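Local coordinates for Ice-binding protein (Leucosporidium, PDB 3UYU) that binds to the surface of ice crystals and inhibits their growth, conferring freeze tolerance on the yeast, with low thermal hysteresis activity, at residues 15-20 with 81-86; 66-69 with 75-78; 132-137 with 142-147; 156-161 with 169-174; 175-180 with 187-192. The protein carries 2 engineered substitutions. All blocks are in the same frame, centred on the assembly; numbering follows the deposited sequence.

In the fold
Contacts 1 and 2 both involve helix 76-96, which lies alongside the right-handed beta-helix, and both are touched by the second subunit; contact 3, contact 4 and contact 5 join faces of the solenoid across its interior. Contact 1 is partly buried, an aliphatic patch edged by a lysine, whereas contact 2 is a small buried meeting of a threonine and a tyrosine where the helix starts. Contacts 3 and 4 lie in neighbouring coils, their strands paired, and share a largely aromatic core with an exposed residue at the edge of each. Contact 5 is buried and wholly aliphatic; its strand 188-191 pairs with strand 169-173 of contact 4.

Contact 1 (15-20 with 81-86); sequences AILAKA and AAAVAN
L17 reaches from strand 16-18 to the flank of helix 76-96, where one methyl, CD2, settles against the backbone of A83 and beside V84. Its CG stands opposite the backbone N (chi1 -174°), which stretches the isobutyl group out from the strand. CD2 lies 3.5 Å from A83 C and 3.7 Å from A83 CB; a residue as small as alanine suits this place because it lets the leucine come right up to the helix wall. V84 divides its two methyls between two partners. CG2 comes 4.0 Å from L17 CD2, while CG1 lies 3.9 Å from K19 CG. The lysine's CD follows CG along V84 CG1, and the bend at chi3 (78°) keeps CE against the same methyl before NZ goes on to a salt bridge with E88. Lysine fits this border position, its methylenes covering a valine and its charge meeting an acid of the same helix. With an alanine here in place of L17, the A83 backbone and V84 CG2 would probably lose their main partner on the strand and a gap would open under the helix. A81 and A82 pack on P228 and V10 of the second subunit. Such a helix laid along a parallel, right-handed beta-helix, with aliphatic residues filling the seam, is characteristic of this ice-binding protein fold.

Contact 2 (66-69 with 75-78); sequences MIYA and PTPN. Engineered in segment 66-69: M66 (natural residue Leu).
The first turn of helix 76-96 docks on strand 67-69 of the beta-helix here, through T76 on the helix and Y68 and A69 on the strand. T76 directs its methyl at the strand: CG2 is 3.6 Å from Y68 CD1 and 3.5 Å from A69 O. It also lies 3.9 Å from Y68 CB, so the methyl sits where the ring leaves the backbone and approaches the ring obliquely. The threonine side chain lies roughly perpendicular to that of the tyrosine. T76 turns OG1 opposite its own carbonyl carbon (chi1 -64°), and this rotation leaves CG2 for the strand while OG1 is hydrogen-bonded to T56 O. The hydroxyl thus remains satisfied in a buried place, which a beta-branched residue with one polar and one apolar arm suits well. P75, preceded by a cis peptide bond, occupies the N-cap position, and P77 fits the first turn because no backbone N-H is required there. Strand 67-69 runs parallel to strand 34-36 within the coils of the right-handed beta-helix, and Y68 bonds through its backbone to I34 and V36. A69 takes part through its carbonyl, its methyl pointing away from the helix and packing on V36. An alanine in place of Y68 would be likely to take the ring away from T76 CG2 and leave a gap beside Y57. Y68 also packs on T74 of the second subunit, and P75 on Y68 of that subunit.

Contact 3 (132-137 with 142-147); sequences LTFEGN and WVFQIA
F134 stands almost upright against two aromatic partners at once, W142 and F144, its plane making 87° with the first ring and 85° with the second. The three form an aromatic cluster inside the right-handed beta-helix, where strands 132-135 and 142-146, on different faces of the solenoid, send side chains toward each other. Toward W142 the meeting is T-shaped (edge-to-face): the edge of F134 points at the face of the five-membered ring, the centroids 5.2 Å apart, and F134 CD1 is the atom that hangs over the indole. The CB of F134 adds a CH-pi contact over the six-membered ring, 4.2 Å from its centroid. The backbone places that CB, while chi1 of -59°, with CG opposite the carbonyl carbon, swings the phenyl ring until CD1 comes over the five-membered ring. Toward F144 the phenylalanines meet rim to rim, neither covering the other's face; F134 CE1 is only 3.4 Å from F144 CZ, a tight fit. Tryptophan suits its place because it offers a broad apolar face while its one polar atom, NE1, is satisfied by L115 O. F144 continues the aromatic row by stacking on F171, and F134 meets F158 in the next coil. Backbone groups of segment 132-137 fringe the indole at its edge, with E135 O 3.6 Å from W142 CZ2. Beyond it comes G136, where a side chain would run into the indole; its backbone N lies 3.7 Å from W142 CH2.

Contact 4 (156-161 with 169-174); sequences VAFTLA and IAFQVG
F158 and F171 supply the aromatic part of this contact between strands 158-161 and 169-173. The two rings come from opposite faces of the beta-helix and meet obliquely, their planes inclined at 33° and their centroids 5.8 Å apart, a geometry that is neither a stack nor a T. The touching atoms are at the far rims: F158 CE2 is 3.6 Å from F171 CZ and 3.8 Å from F171 CE2. Phenylalanine suits these places because its ring reaches far enough in from each strand for the rims to meet inside the core. F185 meets both rings.

The aliphatic part is a single methyl-to-methyl touch, L160 CD2 to I169 CD1 at 3.7 Å. The CB of L160 does not point at I169; with CD1 carried on in line with the chain (chi2 177°), the other branch, CD2, is left to meet the isoleucine. In I169, by contrast, the extended end itself (chi2 170°) presents CD1 to the leucine. L160 is exposed, whereas I169 is buried among W142, F144 and F134, so this touch borders the aromatic core.

No hydrogen bond crosses between these segments; the backbone polar groups pair along the coils, as T159 does with L132 and F134. The chemistry is therefore purely apolar: between these segments, cohesion probably rests on shape fit and exclusion of water, with no directional bond.

Contact 5 (175-180 with 187-192); sequences DDVTVG and GVLLAK
V177 and L189 reach in from facing strands and overlap side by side, running in opposite senses. They touch as two pairs of methyls: V177 CG1 lies 3.9 Å from L189 CD2, and V177 CG2 lies 4.1 Å from L189 CD1. With CG1 opposite the backbone N, chi1 of 176° aims the valine's fork, one arm facing each branch of the leucine. L189 keeps CG roughly opposite its own backbone N, though chi1 is -152°, some way off ideal, and in this rotation both of its methyls are brought to the valine. The third member, A191, is small enough to stand where the strands are nearest, the CA atoms of V177 and A191 being 7.3 Å apart; its CB reaches V177 CG2 more loosely, at 4.4 Å. A beta-branched valine and a leucine suit the interior of a beta-helix, since they fill it without bringing polar groups inside. V195 packs on both V177 and L189, and L189 also meets F171 and V173. On the other side of strand 188-191, L190 faces helix 76-96. Strand 177-179 belongs to the sheet that includes the strands of the inferred ice-binding positions S127 and A214, so the contact lies just behind that face. Methyl contacts of this kind fix no single direction, so this aliphatic fit probably depends on the bulk and branching of its residues.

Contact 1 (15-20 with 81-86)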
# COMPACT_ATOMS: atom_id res chain seq x y z
N ALA A 15 10.29 3.25 -11.01
CA ALA A 15 10.60 4.33 -11.95
C ALA A 15 9.50 4.70 -12.92
O ALA A 15 9.30 5.86 -13.21
CB ALA A 15 11.88 3.95 -12.74
N ILE A 16 8.81 3.67 -13.42
CA ILE A 16 7.69 3.87 -14.34
C ILE A 16 6.61 2.85 -13.93
O ILE A 16 6.92 1.67 -13.73
CB ILE A 16 8.12 3.56 -15.81
CG1 ILE A 16 9.28 4.46 -16.23
CG2 ILE A 16 6.97 3.87 -16.74
CD1 ILE A 16 9.76 4.16 -17.66
N LEU A 17 5.39 3.34 -13.75
CA LEU A 17 4.24 2.49 -13.48
C LEU A 17 3.10 2.94 -14.35
O LEU A 17 2.83 4.11 -14.42
CB LEU A 17 3.84 2.59 -11.99
CG LEU A 17 2.73 1.63 -11.51
CD1 LEU A 17 3.21 0.18 -11.50
CD2 LEU A 17 2.36 2.03 -10.08
N ALA A 18 2.45 2.00 -15.06
CA ALA A 18 1.40 2.36 -15.99
C ALA A 18 0.29 1.34 -15.95
O ALA A 18 0.52 0.21 -15.65
CB ALA A 18 1.94 2.53 -17.46
N LYS A 19 -0.89 1.78 -16.32
CA LYS A 19 -2.04 0.83 -16.29
C LYS A 19 -2.25 0.09 -17.58
O LYS A 19 -2.78 -1.03 -17.58
CB LYS A 19 -3.31 1.60 -15.90
CG LYS A 19 -3.32 2.04 -14.40
CD LYS A 19 -4.66 2.61 -13.97
CE LYS A 19 -5.61 1.47 -13.75
NZ LYS A 19 -6.87 2.17 -13.20
N ALA A 20 -1.87 0.71 -18.70
CA ALA A 20 -2.22 0.19 -20.02
C ALA A 20 -1.05 -0.36 -20.81
O ALA A 20 -1.21 -1.22 -21.65
CB ALA A 20 -2.89 1.27 -20.85
N ALA A 81 -1.03 -4.34 -7.87
CA ALA A 81 -2.29 -3.73 -7.52
C ALA A 81 -2.17 -2.66 -6.46
O ALA A 81 -2.82 -1.60 -6.59
CB ALA A 81 -3.32 -4.85 -7.08
N ALA A 82 -1.31 -2.92 -5.48
CA ALA A 82 -1.08 -1.95 -4.43
C ALA A 82 -0.33 -0.74 -4.99
O ALA A 82 -0.67 0.40 -4.69
CB ALA A 82 -0.31 -2.56 -3.28
N ALA A 83 0.67 -0.99 -5.84
CA ALA A 83 1.41 0.16 -6.44
C ALA A 83 0.51 1.07 -7.27
O ALA A 83 0.53 2.31 -7.09
CB ALA A 83 2.56 -0.38 -7.34
N VAL A 84 -0.37 0.47 -8.11
CA VAL A 84 -1.29 1.27 -8.96
C VAL A 84 -2.36 1.97 -8.07
O VAL A 84 -2.61 3.17 -8.22
CB VAL A 84 -1.95 0.33 -9.98
CG1 VAL A 84 -3.17 0.96 -10.65
CG2 VAL A 84 -0.90 -0.02 -11.02
N ALA A 85 -2.91 1.25 -7.06
CA ALA A 85 -3.90 1.92 -6.18
C ALA A 85 -3.28 3.10 -5.46
O ALA A 85 -3.86 4.14 -5.35
CB ALA A 85 -4.47 0.95 -5.15
N ASN A 86 -2.07 2.88 -4.93
CA ASN A 86 -1.36 3.94 -4.25
C ASN A 86 -1.02 5.17 -5.18
O ASN A 86 -1.15 6.33 -4.73
CB ASN A 86 -0.10 3.39 -3.60
CG ASN A 86 -0.36 2.53 -2.35
OD1 ASN A 86 -1.54 2.34 -1.88
ND2 ASN A 86 0.67 1.99 -1.83

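Contact 2 (66-69 with 75-78)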
# COMPACT_ATOMS: atom_id res chain seq x y z
N MSE A 66 13.92 -4.50 -12.05
CA MSE A 66 13.02 -5.57 -12.50
C MSE A 66 11.82 -5.05 -13.18
O MSE A 66 11.40 -3.91 -13.00
CB MSE A 66 12.55 -6.37 -11.26
CG MSE A 66 13.53 -7.33 -10.72
SE MSE A 66 14.91 -6.46 -9.68
CE MSE A 66 15.63 -8.13 -8.91
N ILE A 67 11.18 -5.92 -13.98
CA ILE A 67 10.02 -5.54 -14.77
C ILE A 67 8.90 -6.45 -14.33
O ILE A 67 9.08 -7.65 -14.29
CB ILE A 67 10.28 -5.79 -16.31
CG1 ILE A 67 11.44 -4.88 -16.70
CG2 ILE A 67 8.99 -5.47 -17.11
CD1 ILE A 67 12.14 -5.18 -18.03
N TYR A 68 7.77 -5.84 -14.06
CA TYR A 68 6.59 -6.56 -13.46
C TYR A 68 5.36 -6.31 -14.31
O TYR A 68 5.09 -5.20 -14.79
CB TYR A 68 6.32 -6.00 -12.05
CG TYR A 68 7.42 -6.26 -11.05
CD1 TYR A 68 7.62 -7.54 -10.50
CD2 TYR A 68 8.26 -5.21 -10.62
CE1 TYR A 68 8.60 -7.76 -9.57
CE2 TYR A 68 9.27 -5.47 -9.72
CZ TYR A 68 9.45 -6.75 -9.19
OH TYR A 68 10.44 -7.01 -8.26
N ALA A 69 4.53 -7.37 -14.47
CA ALA A 69 3.22 -7.22 -15.14
C ALA A 69 2.15 -8.04 -14.43
O ALA A 69 2.51 -8.96 -13.69
CB ALA A 69 3.32 -7.69 -16.62
N PRO A 75 3.92 -13.17 -5.71
CA PRO A 75 2.97 -12.10 -5.32
C PRO A 75 2.93 -10.90 -6.27
O PRO A 75 2.43 -9.83 -5.90
CB PRO A 75 3.56 -11.61 -4.00
CG PRO A 75 4.99 -11.81 -4.13
CD PRO A 75 5.21 -12.98 -5.02
N THR A 76 3.43 -11.07 -7.51
CA THR A 76 3.48 -9.86 -8.35
C THR A 76 2.14 -9.18 -8.65
O THR A 76 2.04 -7.94 -8.58
CB THR A 76 4.32 -10.16 -9.60
OG1 THR A 76 5.65 -10.42 -9.20
CG2 THR A 76 4.28 -9.00 -10.67
N PRO A 77 1.04 -9.94 -8.96
CA PRO A 77 -0.22 -9.25 -9.18
C PRO A 77 -0.69 -8.37 -7.99
O PRO A 77 -1.12 -7.25 -8.21
CB PRO A 77 -1.21 -10.43 -9.56
CG PRO A 77 -0.26 -11.48 -10.13
CD PRO A 77 0.95 -11.39 -9.26
N ASN A 78 -0.56 -8.88 -6.76
CA ASN A 78 -1.05 -8.09 -5.64
C ASN A 78 -0.08 -6.94 -5.27
O ASN A 78 -0.56 -5.93 -4.81
CB ASN A 78 -1.33 -8.99 -4.41
CG ASN A 78 -2.64 -9.74 -4.57
OD1 ASN A 78 -3.56 -9.29 -5.21
ND2 ASN A 78 -2.72 -10.85 -3.92

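Contact 3 (132-137 with 142-147)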
# COMPACT_ATOMS: atom_id res chain seq x y z
N LEU A 132 13.49 25.82 -17.00
CA LEU A 132 12.67 26.12 -15.85
C LEU A 132 13.48 25.82 -14.59
O LEU A 132 14.13 24.75 -14.51
CB LEU A 132 11.41 25.21 -15.88
CG LEU A 132 10.42 25.34 -14.70
CD1 LEU A 132 9.76 26.71 -14.72
CD2 LEU A 132 9.36 24.20 -14.89
N THR A 133 13.49 26.75 -13.67
CA THR A 133 14.26 26.60 -12.42
C THR A 133 13.33 26.51 -11.24
O THR A 133 12.39 27.27 -11.14
CB THR A 133 15.16 27.83 -12.23
OG1 THR A 133 16.08 27.90 -13.33
CG2 THR A 133 15.97 27.69 -10.91
N PHE A 134 13.59 25.55 -10.36
CA PHE A 134 12.90 25.45 -9.05
C PHE A 134 13.87 25.95 -8.03
O PHE A 134 14.97 25.41 -7.95
CB PHE A 134 12.51 24.00 -8.75
CG PHE A 134 11.62 23.42 -9.78
CD1 PHE A 134 10.24 23.28 -9.58
CD2 PHE A 134 12.14 23.01 -10.98
CE1 PHE A 134 9.42 22.74 -10.60
CE2 PHE A 134 11.33 22.48 -11.99
CZ PHE A 134 9.93 22.36 -11.77
N GLU A 135 13.46 26.95 -7.25
CA GLU A 135 14.37 27.48 -6.19
C GLU A 135 13.77 27.34 -4.83
O GLU A 135 12.71 27.99 -4.54
CB GLU A 135 14.69 28.94 -6.45
CG GLU A 135 15.76 29.47 -5.49
CD GLU A 135 15.95 30.99 -5.57
OE1 GLU A 135 16.06 31.52 -6.72
OE2 GLU A 135 16.02 31.63 -4.47
N GLY A 136 14.36 26.52 -3.96
CA GLY A 136 13.88 26.42 -2.59
C GLY A 136 14.78 25.47 -1.86
O GLY A 136 15.62 24.86 -2.51
N ASN A 137 14.60 25.32 -0.56
CA ASN A 137 15.50 24.52 0.21
C ASN A 137 15.22 23.03 0.09
O ASN A 137 14.38 22.57 -0.71
CB ASN A 137 15.60 25.04 1.68
CG ASN A 137 14.33 24.83 2.48
OD1 ASN A 137 13.55 23.90 2.19
ND2 ASN A 137 14.12 25.62 3.55
N TRP A 142 6.76 21.46 -3.93
CA TRP A 142 6.05 22.07 -5.06
C TRP A 142 4.99 21.05 -5.55
O TRP A 142 5.30 19.89 -5.73
CB TRP A 142 6.98 22.26 -6.26
CG TRP A 142 8.02 23.36 -6.14
CD1 TRP A 142 7.94 24.63 -6.68
CD2 TRP A 142 9.30 23.27 -5.51
NE1 TRP A 142 9.12 25.32 -6.42
CE2 TRP A 142 9.96 24.51 -5.71
CE3 TRP A 142 9.97 22.25 -4.79
CZ2 TRP A 142 11.26 24.79 -5.21
CZ3 TRP A 142 11.27 22.52 -4.30
CH2 TRP A 142 11.88 23.82 -4.49
N VAL A 143 3.77 21.53 -5.82
CA VAL A 143 2.78 20.72 -6.54
C VAL A 143 2.18 21.56 -7.61
O VAL A 143 1.80 22.72 -7.32
CB VAL A 143 1.64 20.23 -5.59
CG1 VAL A 143 0.45 19.62 -6.45
CG2 VAL A 143 2.20 19.28 -4.57
N PHE A 144 2.14 21.01 -8.83
CA PHE A 144 1.45 21.59 -10.02
C PHE A 144 0.18 20.83 -10.29
O PHE A 144 0.18 19.60 -10.34
CB PHE A 144 2.39 21.50 -11.24
CG PHE A 144 3.73 22.14 -10.91
CD1 PHE A 144 4.73 21.41 -10.23
CD2 PHE A 144 3.91 23.51 -11.05
CE1 PHE A 144 5.93 22.07 -9.80
CE2 PHE A 144 5.09 24.15 -10.67
CZ PHE A 144 6.10 23.44 -10.02
N GLN A 145 -0.92 21.59 -10.36
CA GLN A 145 -2.24 21.02 -10.69
C GLN A 145 -2.64 21.54 -12.06
O GLN A 145 -2.88 22.76 -12.20
CB GLN A 145 -3.28 21.45 -9.67
CG GLN A 145 -2.95 21.13 -8.21
CD GLN A 145 -3.94 21.75 -7.25
OE1 GLN A 145 -4.31 22.94 -7.40
NE2 GLN A 145 -4.33 21.00 -6.22
N ILE A 146 -2.56 20.67 -13.06
CA ILE A 146 -2.75 21.07 -14.47
C ILE A 146 -3.96 20.30 -15.01
O ILE A 146 -3.90 19.07 -15.16
CB ILE A 146 -1.48 20.73 -15.30
CG1 ILE A 146 -0.26 21.51 -14.73
CG2 ILE A 146 -1.69 21.07 -16.76
CD1 ILE A 146 1.08 21.05 -15.19
N ALA A 147 -5.03 21.05 -15.31
CA ALA A 147 -6.24 20.40 -15.82
C ALA A 147 -6.08 19.88 -17.21
O ALA A 147 -6.73 18.87 -17.57
CB ALA A 147 -7.45 21.34 -15.72

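Contact 4 (156-161 with 169-174)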
# COMPACT_ATOMS: atom_id res chain seq x y z
N VAL A 156 14.67 21.72 -23.57
CA VAL A 156 14.57 22.59 -22.38
C VAL A 156 15.04 21.71 -21.20
O VAL A 156 14.91 20.48 -21.26
CB VAL A 156 13.12 23.11 -22.08
CG1 VAL A 156 12.54 24.09 -23.18
CG2 VAL A 156 12.17 21.96 -21.79
N ALA A 157 15.51 22.36 -20.14
CA ALA A 157 15.94 21.62 -18.96
C ALA A 157 15.40 22.18 -17.68
O ALA A 157 15.34 23.41 -17.48
CB ALA A 157 17.47 21.56 -18.93
N PHE A 158 14.93 21.30 -16.78
CA PHE A 158 14.59 21.68 -15.41
C PHE A 158 15.85 21.75 -14.56
O PHE A 158 16.67 20.83 -14.61
CB PHE A 158 13.61 20.68 -14.73
CG PHE A 158 12.16 20.74 -15.25
CD1 PHE A 158 11.82 21.34 -16.49
CD2 PHE A 158 11.18 20.10 -14.51
CE1 PHE A 158 10.44 21.28 -16.95
CE2 PHE A 158 9.85 19.99 -14.96
CZ PHE A 158 9.47 20.64 -16.15
N THR A 159 16.03 22.87 -13.84
CA THR A 159 17.23 23.07 -13.00
C THR A 159 16.78 23.22 -11.57
O THR A 159 15.73 23.82 -11.27
CB THR A 159 18.03 24.33 -13.54
OG1 THR A 159 17.37 25.50 -13.17
CG2 THR A 159 18.17 24.29 -14.96
N LEU A 160 17.59 22.67 -10.65
CA LEU A 160 17.30 22.78 -9.23
C LEU A 160 18.24 23.87 -8.67
O LEU A 160 19.48 23.98 -9.04
CB LEU A 160 17.55 21.44 -8.51
CG LEU A 160 16.69 20.29 -9.01
CD1 LEU A 160 17.09 18.96 -8.28
CD2 LEU A 160 15.21 20.66 -8.97
N ALA A 161 17.67 24.71 -7.81
CA ALA A 161 18.51 25.70 -7.10
C ALA A 161 18.09 25.85 -5.68
O ALA A 161 16.97 25.52 -5.34
CB ALA A 161 18.38 27.03 -7.83
N ILE A 169 8.92 17.47 -5.73
CA ILE A 169 8.30 18.19 -6.87
C ILE A 169 7.31 17.19 -7.48
O ILE A 169 7.72 16.09 -7.90
CB ILE A 169 9.38 18.61 -7.93
CG1 ILE A 169 10.37 19.66 -7.31
CG2 ILE A 169 8.73 19.16 -9.15
CD1 ILE A 169 11.63 19.94 -8.23
N ALA A 170 6.02 17.55 -7.47
CA ALA A 170 4.99 16.67 -8.06
C ALA A 170 4.12 17.40 -9.04
O ALA A 170 3.66 18.51 -8.74
CB ALA A 170 4.11 16.08 -6.94
N PHE A 171 3.92 16.78 -10.21
CA PHE A 171 3.09 17.34 -11.26
C PHE A 171 1.89 16.46 -11.46
O PHE A 171 2.01 15.31 -11.89
CB PHE A 171 3.89 17.36 -12.59
CG PHE A 171 4.91 18.50 -12.72
CD1 PHE A 171 4.58 19.64 -13.47
CD2 PHE A 171 6.20 18.39 -12.18
CE1 PHE A 171 5.49 20.71 -13.66
CE2 PHE A 171 7.14 19.47 -12.32
CZ PHE A 171 6.79 20.59 -13.07
N GLN A 172 0.71 17.02 -11.19
CA GLN A 172 -0.53 16.26 -11.47
C GLN A 172 -1.11 16.81 -12.76
O GLN A 172 -1.36 18.01 -12.83
CB GLN A 172 -1.50 16.52 -10.31
CG GLN A 172 -3.00 16.01 -10.59
CD GLN A 172 -3.86 17.09 -11.23
OE1 GLN A 172 -3.92 18.23 -10.72
NE2 GLN A 172 -4.58 16.73 -12.32
N VAL A 173 -1.26 15.93 -13.77
CA VAL A 173 -1.66 16.42 -15.10
C VAL A 173 -2.86 15.63 -15.61
O VAL A 173 -2.81 14.42 -15.74
CB VAL A 173 -0.51 16.20 -16.06
CG1 VAL A 173 -0.81 16.77 -17.45
CG2 VAL A 173 0.87 16.78 -15.50
N GLY A 174 -3.89 16.38 -16.03
CA GLY A 174 -5.18 15.73 -16.45
C GLY A 174 -5.13 15.11 -17.85
O GLY A 174 -5.76 14.07 -18.08

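Contact 5 (175-180 with 187-192)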
# COMPACT_ATOMS: atom_id res chain seq x y z
N ASP A 175 -4.41 15.75 -18.78
CA ASP A 175 -4.34 15.34 -20.20
C ASP A 175 -2.88 14.94 -20.59
O ASP A 175 -2.01 14.90 -19.73
CB ASP A 175 -4.88 16.45 -21.11
CG ASP A 175 -6.40 16.59 -21.06
OD1 ASP A 175 -7.09 15.53 -20.93
OD2 ASP A 175 -6.91 17.75 -21.22
N ASP A 176 -2.60 14.63 -21.84
CA ASP A 176 -1.30 14.05 -22.22
C ASP A 176 -0.09 14.90 -21.86
O ASP A 176 -0.13 16.12 -21.91
CB ASP A 176 -1.20 13.75 -23.73
CG ASP A 176 -2.24 12.74 -24.24
OD1 ASP A 176 -2.86 12.01 -23.43
OD2 ASP A 176 -2.42 12.67 -25.48
N VAL A 177 0.98 14.20 -21.53
CA VAL A 177 2.28 14.83 -21.21
C VAL A 177 3.26 14.55 -22.34
O VAL A 177 3.42 13.40 -22.70
CB VAL A 177 2.85 14.31 -19.88
CG1 VAL A 177 4.32 14.96 -19.65
CG2 VAL A 177 1.95 14.64 -18.63
N THR A 178 3.90 15.58 -22.90
CA THR A 178 4.95 15.35 -23.87
C THR A 178 6.24 16.02 -23.42
O THR A 178 6.30 17.24 -23.31
CB THR A 178 4.59 16.00 -25.23
OG1 THR A 178 3.37 15.41 -25.69
CG2 THR A 178 5.70 15.73 -26.26
N VAL A 179 7.27 15.22 -23.19
CA VAL A 179 8.59 15.78 -22.82
C VAL A 179 9.35 15.82 -24.15
O VAL A 179 9.59 14.78 -24.77
CB VAL A 179 9.31 14.89 -21.77
CG1 VAL A 179 10.67 15.45 -21.39
CG2 VAL A 179 8.46 14.74 -20.52
N GLY A 180 9.73 17.02 -24.59
CA GLY A 180 10.35 17.08 -25.91
C GLY A 180 11.66 16.38 -26.13
O GLY A 180 12.39 16.03 -25.21
N GLY A 187 11.30 15.52 -11.24
CA GLY A 187 10.07 15.44 -10.41
C GLY A 187 9.31 14.14 -10.64
O GLY A 187 9.65 13.29 -11.47
N VAL A 188 8.23 14.04 -9.85
CA VAL A 188 7.26 12.95 -9.96
C VAL A 188 6.13 13.34 -10.90
O VAL A 188 5.46 14.36 -10.69
CB VAL A 188 6.70 12.61 -8.56
CG1 VAL A 188 5.67 11.48 -8.67
CG2 VAL A 188 7.79 12.16 -7.65
N LEU A 189 5.94 12.61 -12.00
CA LEU A 189 4.82 12.85 -12.91
C LEU A 189 3.64 11.95 -12.59
O LEU A 189 3.81 10.74 -12.64
CB LEU A 189 5.32 12.55 -14.32
CG LEU A 189 4.75 13.20 -15.54
CD1 LEU A 189 4.45 14.75 -15.36
CD2 LEU A 189 5.86 13.00 -16.59
N LEU A 190 2.53 12.56 -12.13
CA LEU A 190 1.27 11.81 -11.84
C LEU A 190 0.34 12.20 -12.99
O LEU A 190 -0.35 13.25 -12.95
CB LEU A 190 0.70 12.24 -10.49
CG LEU A 190 1.58 11.90 -9.25
CD1 LEU A 190 1.23 12.85 -8.08
CD2 LEU A 190 1.30 10.55 -8.90
N ALA A 191 0.35 11.35 -14.02
CA ALA A 191 -0.39 11.58 -15.29
C ALA A 191 -1.68 10.78 -15.36
O ALA A 191 -1.67 9.59 -15.08
CB ALA A 191 0.48 11.17 -16.45
N LYS A 192 -2.75 11.50 -15.67
CA LYS A 192 -4.02 10.82 -15.92
C LYS A 192 -4.08 10.04 -17.21
O LYS A 192 -4.78 9.01 -17.30
CB LYS A 192 -5.21 11.76 -15.74
CG LYS A 192 -6.50 10.98 -15.67
CD LYS A 192 -7.63 11.71 -16.28
CE LYS A 192 -8.95 11.13 -15.77
NZ LYS A 192 -8.68 10.50 -14.44